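Local coordinates for acetyl-xylan esterase (Streptomyces lividans, PDB 2CC0), which probably removes acetyl groups from xylan by metal-dependent ester hydrolysis, as a family 4 carbohydrate esterase related to peptidoglycan deacetylases, at residues L9-G14 with I152-W157. Numbering follows the deposited sequence.
Sequences LTFDDG and ILMHDW. With ACT (acetate ion), chain D.
Thr10 OG1 donates a hydrogen bond to Ile152 O (2.7 Å) where strands 5-12 and 151-155 run parallel in the sheet of this polysaccharide deacetylase fold. With OG1 set between its own backbone N and carbonyl carbon (chi1 73°), the hydroxyl reaches the carbonyl better than Thr10 N, whose bond to it is weak. Replaced by valine, Thr10 would probably leave Ile152 O with that weak amide bond alone across this contact, and Arg100, which also bonds OG1, without one partner. Farther along, the ladder firms up: Asp12 N binds Met154 O (2.9 Å, 164° at the hydrogen), and Asp156 N binds Asp12 O. On the Leu9 and Phe11 face, Met154 suits its place by flexibility: bent at chi3 (-74°), it sets CE against Phe11 CZ (3.5 Å), while SD lies oblique to the ring, 4.9 Å from its centroid, in a Met-aromatic contact. Leu9 CD2 packs on Ile152 CG2. The other face carries Asp12, whose carboxylate suits its salt bridge to Arg100, and His155; acetate lies beside both. Next in the chain, Asp13 is a zinc ligand with His62 and His66; its two oxygens divide the work, OD1 bonding Gln38 and OD2 meeting the His155 ring edge at CD2 (3.3 Å). Asp156 likewise takes Ser16 at OD1 and Thr19 at OD2, and OD1 also accepts from a water that donates to Asp13 O (3.0 Å).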
loop_
_atom_site.group_PDB
_atom_site.type_symbol
_atom_site.label_atom_id
_atom_site.label_comp_id
_atom_site.label_asym_id
_atom_site.label_seq_id
_atom_site.Cartn_x
_atom_site.Cartn_y
_atom_site.Cartn_z
ATOM N N LEU A 9 10.057 -3.380 8.638
ATOM C CA LEU A 9 9.849 -3.554 10.083
ATOM C C LEU A 9 9.401 -2.236 10.662
ATOM O O LEU A 9 10.014 -1.200 10.388
ATOM C CB LEU A 9 11.146 -3.971 10.768
ATOM C CG LEU A 9 11.769 -5.250 10.229
ATOM C CD1 LEU A 9 13.087 -5.528 11.018
ATOM C CD2 LEU A 9 10.829 -6.463 10.285
ATOM N N THR A 10 8.326 -2.260 11.456
ATOM C CA THR A 10 7.832 -1.032 12.065
ATOM C C THR A 10 7.480 -1.248 13.527
ATOM O O THR A 10 7.088 -2.356 13.914
ATOM C CB THR A 10 6.586 -0.461 11.303
ATOM O OG1 THR A 10 5.446 -1.286 11.570
ATOM C CG2 THR A 10 6.845 -0.405 9.792
ATOM N N PHE A 11 7.634 -0.189 14.334
ATOM C CA PHE A 11 7.317 -0.238 15.768
ATOM C C PHE A 11 6.508 0.989 16.160
ATOM O O PHE A 11 6.994 2.139 16.056
ATOM C CB PHE A 11 8.619 -0.304 16.602
ATOM C CG PHE A 11 9.453 -1.505 16.297
ATOM C CD1 PHE A 11 9.204 -2.710 16.951
ATOM C CD2 PHE A 11 10.459 -1.459 15.310
ATOM C CE1 PHE A 11 9.954 -3.826 16.675
ATOM C CE2 PHE A 11 11.210 -2.574 15.023
ATOM C CZ PHE A 11 10.947 -3.783 15.693
ATOM N N ASP A 12 5.264 0.743 16.575
ATOM C CA ASP A 12 4.368 1.801 17.022
ATOM C C ASP A 12 4.488 2.135 18.516
ATOM O O ASP A 12 4.816 1.265 19.347
ATOM C CB ASP A 12 2.918 1.406 16.762
ATOM C CG ASP A 12 2.527 1.496 15.295
ATOM O OD1 ASP A 12 3.386 1.731 14.428
ATOM O OD2 ASP A 12 1.324 1.289 15.020
ATOM N N ASP A 13 4.235 3.414 18.800
ATOM C CA ASP A 13 3.842 3.929 20.132
ATOM C C ASP A 13 4.958 4.361 21.062
ATOM O O ASP A 13 4.733 4.590 22.284
ATOM C CB ASP A 13 2.909 2.970 20.883
ATOM C CG ASP A 13 1.550 2.886 20.267
ATOM O OD1 ASP A 13 1.088 3.905 19.696
ATOM O OD2 ASP A 13 0.941 1.787 20.394
ATOM N N GLY A 14 6.135 4.508 20.508
ATOM C CA GLY A 14 7.229 5.054 21.306
ATOM C C GLY A 14 7.333 6.551 21.137
ATOM O O GLY A 14 6.472 7.207 20.522
ATOM N N ILE A 152 5.262 -5.067 8.382
ATOM C CA ILE A 152 4.712 -5.719 9.575
ATOM C C ILE A 152 4.524 -4.705 10.721
ATOM O O ILE A 152 5.411 -3.888 10.973
ATOM C CB ILE A 152 5.599 -6.912 10.059
ATOM C CG1 ILE A 152 4.941 -7.594 11.273
ATOM C CG2 ILE A 152 7.045 -6.456 10.342
ATOM C CD1 ILE A 152 5.431 -9.015 11.545
ATOM N N LEU A 153 3.367 -4.782 11.384
ATOM C CA LEU A 153 3.075 -4.015 12.585
ATOM C C LEU A 153 3.645 -4.685 13.836
ATOM O O LEU A 153 3.267 -5.819 14.193
ATOM C CB LEU A 153 1.551 -3.872 12.746
ATOM C CG LEU A 153 1.067 -3.269 14.069
ATOM C CD1 LEU A 153 1.535 -1.801 14.207
ATOM C CD2 LEU A 153 -0.455 -3.390 14.195
ATOM N N MET A 154 4.552 -3.964 14.515
ATOM C CA MET A 154 4.992 -4.358 15.857
ATOM C C MET A 154 4.921 -3.107 16.729
ATOM O O MET A 154 4.658 -2.020 16.216
ATOM C CB MET A 154 6.413 -4.944 15.824
ATOM C CG MET A 154 6.457 -6.299 15.115
ATOM S SD MET A 154 8.114 -6.988 15.092
ATOM C CE MET A 154 8.829 -5.910 13.844
ATOM N N HIS A 155 5.173 -3.271 18.021
ATOM C CA HIS A 155 5.128 -2.142 18.951
ATOM C C HIS A 155 6.424 -1.976 19.717
ATOM O O HIS A 155 7.185 -2.930 19.864
ATOM C CB HIS A 155 3.944 -2.304 19.898
ATOM C CG HIS A 155 2.627 -2.182 19.185
ATOM N ND1 HIS A 155 2.114 -3.192 18.396
ATOM C CD2 HIS A 155 1.766 -1.145 19.083
ATOM C CE1 HIS A 155 0.981 -2.786 17.854
ATOM N NE2 HIS A 155 0.743 -1.552 18.259
ATOM N N ASP A 156 6.626 -0.758 20.234
ATOM C CA ASP A 156 7.848 -0.358 20.947
ATOM C C ASP A 156 7.990 -1.043 22.330
ATOM O O ASP A 156 9.104 -1.293 22.776
ATOM C CB ASP A 156 7.813 1.177 21.034
ATOM C CG ASP A 156 8.821 1.774 22.014
ATOM O OD1 ASP A 156 8.423 1.983 23.176
ATOM O OD2 ASP A 156 9.957 2.111 21.592
ATOM N N TRP A 157 6.864 -1.372 22.963
ATOM C CA TRP A 157 6.833 -1.803 24.378
ATOM C C TRP A 157 6.848 -3.318 24.727
ATOM O O TRP A 157 7.327 -3.674 25.813
ATOM C CB TRP A 157 5.683 -1.085 25.109
ATOM C CG TRP A 157 4.348 -1.318 24.505
ATOM C CD1 TRP A 157 3.689 -0.502 23.641
ATOM C CD2 TRP A 157 3.503 -2.454 24.727
ATOM N NE1 TRP A 157 2.468 -1.069 23.302
ATOM C CE2 TRP A 157 2.337 -2.263 23.965
ATOM C CE3 TRP A 157 3.616 -3.603 25.523
ATOM C CZ2 TRP A 157 1.281 -3.207 23.943
ATOM C CZ3 TRP A 157 2.577 -4.548 25.502
ATOM C CH2 TRP A 157 1.429 -4.334 24.717
HETATM C C ACT D . -1.659 1.239 15.862
HETATM O O ACT D . -2.608 1.683 16.551
HETATM O OXT ACT D . -0.566 0.992 16.451
HETATM C CH3 ACT D . -1.824 1.023 14.388
HETATM O O HOH W 1 5.797 2.320 23.925
HETATM O O HOH W 2 0.096 -0.102 21.864
HETATM O O HOH W 3 -0.980 0.878 19.025
#